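Local coordinates for protein Phenylalanine/tyrosine ammonia-lyase (Rhodosporidium toruloides, PDB 1Y2M) that catalyses the non-oxidative deamination of L-phenylalanine and L-tyrosine to trans-cinnamate and p-coumarate, working as a homotetramer built as a dimer of dimers, at residues A298-A303 against T441-A446; L456-P461 against T643-A648; T662-A667 against N708-K713. One frame throughout, in Å; residues are numbered along the deposited sequence.

Contact 1: residues A298-A303 against T441-A446; sequences AMTVEA and TEMLNA
The selenium of Met443, present here as selenomethionine, carries the whole contact from the side of 441-446, meeting two methyl groups of residues 298-303. Its closer partner is CB of Ala303, 3.8 Å from Met443 SE; the second is CG2 of Thr300, 4.2 Å from the same selenium. These two methyls stand three residues apart on one helix, about one turn, and both side chains start out toward Met443, which reaches across to them from the last turn of its own helix. The encounter is purely apolar, with no hydrogen bond between the segments, and all three side chains are buried. The reach of Met443 follows from its torsions: CG lies anti to the backbone N (chi1 -170°) and the next bond is also extended, which carries SE out to the far helix. A bend at chi3 (58°) then turns the terminal methyl CE aside, so that selenium and not CE is the point of contact. Even so, the backbones stay well separated, with CA of Thr300 and CA of Met443 7.7 Å apart. Thr300 is rotated so that its methyl faces Met443 while OG1 serves other partners, being hydrogen-bonded to O of Leu296 one turn back and to NE2 of His527. Val531 and Ala534 of helix 506-560 also touch the contact face, packing on Thr300 and Ala303 respectively. Glu442, the residue before Met443, forms a salt bridge with Arg362. The side chain of Thr300 lies about 11 Å from that of Arg366, which probably binds cinnamate. The contact thus joins the C-terminal ends of helices 273-303 and 416-443 in the buried, long-helix core of the PAL/histidase fold.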
loop_
_atom_site.group_PDB
_atom_site.type_symbol
_atom_site.label_atom_id
_atom_site.label_comp_id
_atom_site.label_asym_id
_atom_site.label_seq_id
_atom_site.Cartn_x
_atom_site.Cartn_y
_atom_site.Cartn_z
ATOM N N ALA B 298 26.592 -9.591 -12.876
ATOM C CA ALA B 298 27.927 -9.869 -13.442
ATOM C C ALA B 298 27.785 -10.081 -14.967
ATOM O O ALA B 298 28.524 -9.470 -15.786
ATOM C CB ALA B 298 28.547 -11.064 -12.791
HETATM N N MSE B 299 26.831 -10.906 -15.379
HETATM C CA MSE B 299 26.712 -11.218 -16.826
HETATM C C MSE B 299 26.301 -10.018 -17.645
HETATM O O MSE B 299 26.653 -9.853 -18.821
HETATM C CB MSE B 299 25.802 -12.412 -17.012
HETATM C CG MSE B 299 26.399 -13.580 -16.377
HETATM SE SE MSE B 299 25.356 -15.218 -16.687
HETATM C CE MSE B 299 26.126 -15.700 -18.332
ATOM N N THR B 300 25.500 -9.168 -17.022
ATOM C CA THR B 300 25.140 -7.884 -17.661
ATOM C C THR B 300 26.339 -6.951 -17.799
ATOM O O THR B 300 26.476 -6.240 -18.802
ATOM C CB THR B 300 23.953 -7.216 -16.953
ATOM O OG1 THR B 300 22.834 -8.134 -16.860
ATOM C CG2 THR B 300 23.492 -5.965 -17.698
ATOM N N VAL B 301 27.203 -6.880 -16.785
ATOM C CA VAL B 301 28.402 -6.052 -16.919
ATOM C C VAL B 301 29.173 -6.584 -18.137
ATOM O O VAL B 301 29.676 -5.805 -18.957
ATOM C CB VAL B 301 29.283 -6.093 -15.637
ATOM C CG1 VAL B 301 30.628 -5.428 -15.869
ATOM C CG2 VAL B 301 28.569 -5.441 -14.422
ATOM N N GLU B 302 29.248 -7.909 -18.273
ATOM C CA GLU B 302 29.961 -8.491 -19.420
ATOM C C GLU B 302 29.294 -8.126 -20.761
ATOM O O GLU B 302 29.927 -7.613 -21.667
ATOM C CB GLU B 302 30.083 -10.011 -19.260
ATOM C CG GLU B 302 30.972 -10.410 -18.106
ATOM C CD GLU B 302 31.224 -11.922 -18.108
ATOM O OE1 GLU B 302 30.268 -12.638 -17.771
ATOM O OE2 GLU B 302 32.345 -12.402 -18.479
ATOM N N ALA B 303 27.976 -8.307 -20.866
ATOM C CA ALA B 303 27.271 -7.998 -22.111
ATOM C C ALA B 303 27.390 -6.507 -22.458
ATOM O O ALA B 303 27.437 -6.152 -23.605
ATOM C CB ALA B 303 25.817 -8.355 -22.007
ATOM N N THR B 441 16.462 -3.492 -18.926
ATOM C CA THR B 441 15.824 -2.560 -19.859
ATOM C C THR B 441 16.859 -1.593 -20.456
ATOM O O THR B 441 16.729 -1.136 -21.593
ATOM C CB THR B 441 14.596 -1.918 -19.232
ATOM O OG1 THR B 441 13.748 -1.397 -20.297
ATOM C CG2 THR B 441 14.976 -0.855 -18.253
ATOM N N GLU B 442 17.936 -1.324 -19.729
ATOM C CA GLU B 442 19.052 -0.557 -20.261
ATOM C C GLU B 442 19.721 -1.330 -21.389
ATOM O O GLU B 442 20.006 -0.789 -22.457
ATOM C CB GLU B 442 20.038 -0.244 -19.141
ATOM C CG GLU B 442 21.257 0.568 -19.575
ATOM C CD GLU B 442 22.218 0.857 -18.436
ATOM O OE1 GLU B 442 21.859 0.670 -17.230
ATOM O OE2 GLU B 442 23.368 1.260 -18.764
HETATM N N MSE B 443 19.961 -2.601 -21.131
HETATM C CA MSE B 443 20.598 -3.479 -22.097
HETATM C C MSE B 443 19.777 -3.637 -23.380
HETATM O O MSE B 443 20.361 -3.838 -24.440
HETATM C CB MSE B 443 20.873 -4.879 -21.495
HETATM C CG MSE B 443 21.711 -5.704 -22.330
HETATM SE SE MSE B 443 22.211 -7.385 -21.409
HETATM C CE MSE B 443 20.375 -8.058 -21.084
ATOM N N LEU B 444 18.448 -3.579 -23.257
ATOM C CA LEU B 444 17.525 -3.687 -24.389
ATOM C C LEU B 444 17.220 -2.342 -25.069
ATOM O O LEU B 444 16.358 -2.267 -25.984
ATOM C CB LEU B 444 16.226 -4.342 -23.925
ATOM C CG LEU B 444 16.414 -5.778 -23.403
ATOM C CD1 LEU B 444 15.011 -6.362 -23.063
ATOM C CD2 LEU B 444 17.209 -6.645 -24.310
ATOM N N ASN B 445 17.871 -1.289 -24.601
ATOM C CA ASN B 445 17.733 0.059 -25.169
ATOM C C ASN B 445 18.894 0.383 -26.079
ATOM O O ASN B 445 20.025 0.550 -25.626
ATOM C CB ASN B 445 17.634 1.076 -24.017
ATOM C CG ASN B 445 17.259 2.471 -24.493
ATOM O OD1 ASN B 445 17.773 2.943 -25.506
ATOM N ND2 ASN B 445 16.361 3.133 -23.780
ATOM N N ALA B 446 18.598 0.474 -27.375
ATOM C CA ALA B 446 19.635 0.662 -28.411
ATOM C C ALA B 446 20.423 1.935 -28.190
ATOM O O ALA B 446 21.586 2.026 -28.540
ATOM C CB ALA B 446 18.958 0.715 -29.805
#

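Contact 2: residues L456-P461 against T643-A648; sequences LAAEDP and TFWSAA
Ala458 and Trp645 make a small contact between a loop and a helix end of the helical body of this PAL/histidase-family subunit, part apolar touch and part water bridge. Residues 456-461 belong to the loop between helices 416-443 and 468-484, whereas Trp645 lies in the last turn of helix 619-646. The apolar half is a single approach, CB of Ala458 coming within 3.7 Å of CZ2 of Trp645, on the six-membered ring of the indole. Glu459 comes in beside it, its chain bent at chi2 (-72°), which brings the carboxylate near the indole nitrogen. The gap is still 4.3 Å between OE2 of Glu459 and NE1 of Trp645, and a water spans it. OE2 has a second partner, since it also forms a salt bridge with NE of Arg679, a residue on which the Trp645 side chain also packs. The carboxylate is therefore fixed by a charged neighbour as well as by the water, which would be expected to favour its ionised form. Within 643-648 the indole is backed by Phe644, whose CD2 sits 3.4 Å above the indole plane and over its centre. Phe644 in turn packs on Asp536 and Ile540 of helix 506-560, so the phenylalanine links the indole to the long helix. The bridging water is in the indole plane at the ring edge, where it accepts from NE1 of Trp645 at 2.9 Å and donates to O of Ala458 at 2.7 Å and to OE2 of Glu459 at 2.9 Å.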
loop_
_atom_site.group_PDB
_atom_site.type_symbol
_atom_site.label_atom_id
_atom_site.label_comp_id
_atom_site.label_asym_id
_atom_site.label_seq_id
_atom_site.Cartn_x
_atom_site.Cartn_y
_atom_site.Cartn_z
ATOM N N LEU B 456 18.206 -6.863 -29.378
ATOM C CA LEU B 456 19.038 -8.056 -29.449
ATOM C C LEU B 456 18.672 -8.938 -30.646
ATOM O O LEU B 456 18.787 -10.184 -30.641
ATOM C CB LEU B 456 19.083 -8.810 -28.113
ATOM C CG LEU B 456 19.424 -8.004 -26.867
ATOM C CD1 LEU B 456 19.530 -8.923 -25.655
ATOM C CD2 LEU B 456 20.697 -7.225 -26.991
ATOM N N ALA B 457 18.267 -8.284 -31.718
ATOM C CA ALA B 457 17.986 -8.996 -32.947
ATOM C C ALA B 457 19.324 -9.441 -33.558
ATOM O O ALA B 457 20.269 -8.629 -33.651
ATOM C CB ALA B 457 17.288 -8.066 -33.909
ATOM N N ALA B 458 19.405 -10.687 -33.994
ATOM C CA ALA B 458 20.642 -11.208 -34.602
ATOM C C ALA B 458 20.867 -10.757 -36.043
ATOM O O ALA B 458 21.995 -10.794 -36.518
ATOM C CB ALA B 458 20.625 -12.756 -34.583
ATOM N N GLU B 459 19.772 -10.466 -36.725
ATOM C CA GLU B 459 19.797 -10.121 -38.141
ATOM C C GLU B 459 19.197 -8.738 -38.316
ATOM O O GLU B 459 19.112 -7.970 -37.342
ATOM C CB GLU B 459 19.126 -11.211 -38.986
ATOM C CG GLU B 459 19.878 -12.585 -38.912
ATOM C CD GLU B 459 21.197 -12.592 -39.657
ATOM O OE1 GLU B 459 21.406 -11.766 -40.595
ATOM O OE2 GLU B 459 22.020 -13.480 -39.366
ATOM N N ASP B 460 18.829 -8.371 -39.544
ATOM C CA ASP B 460 18.338 -6.982 -39.773
ATOM C C ASP B 460 17.153 -6.633 -38.877
ATOM O O ASP B 460 16.164 -7.366 -38.839
ATOM C CB ASP B 460 17.980 -6.754 -41.246
ATOM C CG ASP B 460 19.180 -6.355 -42.111
ATOM O OD1 ASP B 460 20.308 -6.182 -41.632
ATOM O OD2 ASP B 460 18.954 -6.183 -43.319
ATOM N N PRO B 461 17.267 -5.524 -38.122
ATOM C CA PRO B 461 16.245 -5.147 -37.164
ATOM C C PRO B 461 14.948 -4.697 -37.800
ATOM O O PRO B 461 13.927 -4.636 -37.107
ATOM C CB PRO B 461 16.892 -3.999 -36.373
ATOM C CG PRO B 461 18.254 -3.907 -36.761
ATOM C CD PRO B 461 18.489 -4.704 -37.985
ATOM N N THR B 643 29.593 -18.212 -39.446
ATOM C CA THR B 643 30.502 -19.042 -38.671
ATOM C C THR B 643 29.868 -19.372 -37.310
ATOM O O THR B 643 29.884 -20.540 -36.896
ATOM C CB THR B 643 31.831 -18.365 -38.485
ATOM O OG1 THR B 643 32.470 -18.243 -39.750
ATOM C CG2 THR B 643 32.709 -19.141 -37.520
ATOM N N PHE B 644 29.284 -18.378 -36.626
ATOM C CA PHE B 644 28.536 -18.625 -35.395
ATOM C C PHE B 644 27.372 -19.585 -35.578
ATOM O O PHE B 644 27.224 -20.544 -34.826
ATOM C CB PHE B 644 27.980 -17.288 -34.868
ATOM C CG PHE B 644 27.167 -17.399 -33.609
ATOM C CD1 PHE B 644 27.777 -17.413 -32.375
ATOM C CD2 PHE B 644 25.776 -17.409 -33.662
ATOM C CE1 PHE B 644 27.030 -17.494 -31.205
ATOM C CE2 PHE B 644 25.003 -17.500 -32.499
ATOM C CZ PHE B 644 25.628 -17.555 -31.270
ATOM N N TRP B 645 26.493 -19.287 -36.522
ATOM C CA TRP B 645 25.220 -20.027 -36.574
ATOM C C TRP B 645 25.346 -21.419 -37.160
ATOM O O TRP B 645 24.467 -22.260 -36.947
ATOM C CB TRP B 645 24.174 -19.261 -37.362
ATOM C CG TRP B 645 23.700 -18.042 -36.647
ATOM C CD1 TRP B 645 23.989 -16.750 -36.967
ATOM C CD2 TRP B 645 22.868 -17.989 -35.472
ATOM N NE1 TRP B 645 23.400 -15.915 -36.080
ATOM C CE2 TRP B 645 22.691 -16.643 -35.157
ATOM C CE3 TRP B 645 22.234 -18.959 -34.673
ATOM C CZ2 TRP B 645 21.935 -16.222 -34.076
ATOM C CZ3 TRP B 645 21.492 -18.526 -33.574
ATOM C CH2 TRP B 645 21.308 -17.187 -33.323
ATOM N N SER B 646 26.385 -21.676 -37.927
ATOM C CA SER B 646 26.486 -22.948 -38.609
ATOM C C SER B 646 27.134 -24.033 -37.719
ATOM O O SER B 646 27.161 -25.242 -38.064
ATOM C CB SER B 646 27.236 -22.772 -39.934
ATOM O OG SER B 646 28.583 -22.437 -39.680
ATOM N N ALA B 647 27.662 -23.594 -36.583
ATOM C CA ALA B 647 28.315 -24.479 -35.643
ATOM C C ALA B 647 27.439 -24.652 -34.421
ATOM O O ALA B 647 26.644 -23.806 -34.094
ATOM C CB ALA B 647 29.656 -23.916 -35.237
ATOM N N ALA B 648 27.655 -25.751 -33.701
ATOM C CA ALA B 648 26.942 -25.962 -32.433
ATOM C C ALA B 648 27.234 -24.885 -31.383
ATOM O O ALA B 648 28.284 -24.243 -31.420
ATOM C CB ALA B 648 27.312 -27.330 -31.860
HETATM O O HOH W 1 23.432 -13.104 -36.828
#

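Contact 3: residues T662-A667 against N708-K713; sequences TQILYA and NNVLLK
Val710 makes the tightest approach of 708-713 to 662-667, with a single methyl shared by two side chains. CG1 of Val710 lies 3.8 Å from CG2 of Ile664, and the two side chains run alongside each other, pointing opposite ways. The same CG1 is 4.0 Å from CD1 of Leu665, whose side chain runs nearly at right angles to the valine. CG1 gets there because it is placed anti to the backbone N (chi1 -173°). Leu711, next in sequence, starts out away from the other helix, yet its tip swings back far enough to bring CD2 within 4.9 Å of CD2 of Leu665, a loose approach; it also packs on Ser295 of helix 273-303. The two segments form a nearly antiparallel helix pair, their axes 9.3 Å apart at closest and inclined at 160°, in the C-terminal part of this largely helical subunit. Leu665 faces inward, touching Met299 of helix 273-303 and Leu528 of helix 506-560, and so joins the pair to the long helices beneath. One turn on from Val710, Lys713 lends only its aliphatic chain to the contact. CD is the touching atom, 4.1 Å from CD1 of Ile664 and equally far from CG2 of Ile664, and the bend at chi3 (-75°) turns only CE and NZ beyond it.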
loop_
_atom_site.group_PDB
_atom_site.type_symbol
_atom_site.label_atom_id
_atom_site.label_comp_id
_atom_site.label_asym_id
_atom_site.label_seq_id
_atom_site.Cartn_x
_atom_site.Cartn_y
_atom_site.Cartn_z
ATOM N N THR B 662 31.235 -17.244 -15.036
ATOM C CA THR B 662 29.942 -16.948 -15.678
ATOM C C THR B 662 29.672 -17.925 -16.831
ATOM O O THR B 662 28.518 -18.153 -17.195
ATOM C CB THR B 662 29.800 -15.510 -16.187
ATOM O OG1 THR B 662 30.839 -15.196 -17.099
ATOM C CG2 THR B 662 29.830 -14.481 -15.041
ATOM N N GLN B 663 30.744 -18.518 -17.386
ATOM C CA GLN B 663 30.585 -19.552 -18.400
ATOM C C GLN B 663 29.755 -20.754 -17.853
ATOM O O GLN B 663 29.056 -21.456 -18.610
ATOM C CB GLN B 663 31.961 -19.999 -18.891
ATOM C CG GLN B 663 31.943 -20.965 -20.092
ATOM C CD GLN B 663 33.373 -21.363 -20.493
ATOM O OE1 GLN B 663 34.248 -20.503 -20.565
ATOM N NE2 GLN B 663 33.609 -22.661 -20.686
ATOM N N ILE B 664 29.840 -21.007 -16.546
ATOM C CA ILE B 664 29.086 -22.096 -15.919
ATOM C C ILE B 664 27.603 -21.956 -16.173
ATOM O O ILE B 664 26.898 -22.943 -16.542
ATOM C CB ILE B 664 29.413 -22.197 -14.415
ATOM C CG1 ILE B 664 30.874 -22.577 -14.261
ATOM C CG2 ILE B 664 28.527 -23.256 -13.741
ATOM C CD1 ILE B 664 31.449 -22.439 -12.797
ATOM N N LEU B 665 27.103 -20.739 -15.941
ATOM C CA LEU B 665 25.670 -20.466 -16.093
ATOM C C LEU B 665 25.325 -20.453 -17.585
ATOM O O LEU B 665 24.287 -20.945 -18.014
ATOM C CB LEU B 665 25.284 -19.147 -15.436
ATOM C CG LEU B 665 23.768 -18.865 -15.304
ATOM C CD1 LEU B 665 22.996 -20.067 -14.870
ATOM C CD2 LEU B 665 23.475 -17.681 -14.433
ATOM N N TYR B 666 26.196 -19.871 -18.392
ATOM C CA TYR B 666 25.986 -19.861 -19.840
ATOM C C TYR B 666 25.802 -21.290 -20.389
ATOM O O TYR B 666 24.835 -21.596 -21.073
ATOM C CB TYR B 666 27.183 -19.206 -20.527
ATOM C CG TYR B 666 27.138 -19.146 -22.041
ATOM C CD1 TYR B 666 26.663 -18.016 -22.694
ATOM C CD2 TYR B 666 27.604 -20.190 -22.816
ATOM C CE1 TYR B 666 26.613 -17.931 -24.090
ATOM C CE2 TYR B 666 27.556 -20.127 -24.218
ATOM C CZ TYR B 666 27.079 -18.999 -24.841
ATOM O OH TYR B 666 27.034 -18.894 -26.211
ATOM N N ALA B 667 26.756 -22.159 -20.062
ATOM C CA ALA B 667 26.706 -23.568 -20.468
ATOM C C ALA B 667 25.471 -24.255 -19.925
ATOM O O ALA B 667 24.842 -25.026 -20.615
ATOM C CB ALA B 667 27.974 -24.311 -20.030
ATOM N N ASN B 708 20.025 -24.207 -8.681
ATOM C CA ASN B 708 20.652 -23.894 -7.397
ATOM C C ASN B 708 22.073 -24.351 -7.257
ATOM O O ASN B 708 22.925 -23.548 -6.861
ATOM C CB ASN B 708 19.860 -24.423 -6.214
ATOM C CG ASN B 708 18.451 -23.800 -6.118
ATOM O OD1 ASN B 708 18.152 -22.790 -6.777
ATOM N ND2 ASN B 708 17.560 -24.442 -5.300
ATOM N N ASN B 709 22.368 -25.591 -7.633
ATOM C CA ASN B 709 23.772 -26.064 -7.561
ATOM C C ASN B 709 24.696 -25.372 -8.558
ATOM O O ASN B 709 25.882 -25.305 -8.345
ATOM C CB ASN B 709 23.847 -27.581 -7.706
ATOM C CG ASN B 709 23.420 -28.324 -6.412
ATOM O OD1 ASN B 709 23.461 -27.772 -5.289
ATOM N ND2 ASN B 709 23.033 -29.594 -6.569
ATOM N N VAL B 710 24.126 -24.860 -9.630
ATOM C CA VAL B 710 24.864 -24.029 -10.602
ATOM C C VAL B 710 25.331 -22.711 -10.002
ATOM O O VAL B 710 26.482 -22.370 -10.145
ATOM C CB VAL B 710 24.025 -23.784 -11.862
ATOM C CG1 VAL B 710 24.842 -23.079 -12.906
ATOM C CG2 VAL B 710 23.503 -25.082 -12.390
ATOM N N LEU B 711 24.438 -22.016 -9.305
ATOM C CA LEU B 711 24.760 -20.776 -8.585
ATOM C C LEU B 711 25.827 -21.058 -7.564
ATOM O O LEU B 711 26.776 -20.268 -7.419
ATOM C CB LEU B 711 23.491 -20.225 -7.931
ATOM C CG LEU B 711 22.427 -19.802 -8.947
ATOM C CD1 LEU B 711 21.114 -19.481 -8.225
ATOM C CD2 LEU B 711 22.933 -18.584 -9.677
ATOM N N LEU B 712 25.702 -22.196 -6.880
ATOM C CA LEU B 712 26.697 -22.531 -5.840
ATOM C C LEU B 712 28.053 -22.759 -6.456
ATOM O O LEU B 712 29.052 -22.227 -5.993
ATOM C CB LEU B 712 26.247 -23.741 -5.023
ATOM C CG LEU B 712 27.099 -24.070 -3.792
ATOM C CD1 LEU B 712 27.118 -22.941 -2.782
ATOM C CD2 LEU B 712 26.607 -25.386 -3.141
ATOM N N LYS B 713 28.101 -23.534 -7.534
ATOM C CA LYS B 713 29.368 -23.815 -8.202
ATOM C C LYS B 713 30.060 -22.524 -8.693
ATOM O O LYS B 713 31.272 -22.393 -8.596
ATOM C CB LYS B 713 29.108 -24.723 -9.400
ATOM C CG LYS B 713 30.235 -25.616 -9.760
ATOM C CD LYS B 713 30.233 -26.013 -11.231
ATOM C CE LYS B 713 29.173 -27.061 -11.590
ATOM N NZ LYS B 713 29.503 -27.664 -12.956
#

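The three contacts follow one another along the chain, each closing before the next opens, and helix 506-560 packs against residues of all of them. Contacts 1 and 2 have centres 18 Å apart and meet where CD2 of Leu444 packs 3.5 Å from CD1 of Leu456. Contacts 1 and 3, 19 Å apart, touch where Met299 lies against Thr662, Leu665 and Tyr666; Glu302 OE1 and Thr662 OG1, 2.7 Å apart, probably form a hydrogen bond there. Contacts 2 and 3 lie 24 Å apart and do not touch, although helices 619-646 and 662-672 are consecutive. Contact 1 thus connects the other two, tying the C-terminal helices and the 456-461 loop to the subunit's helical core.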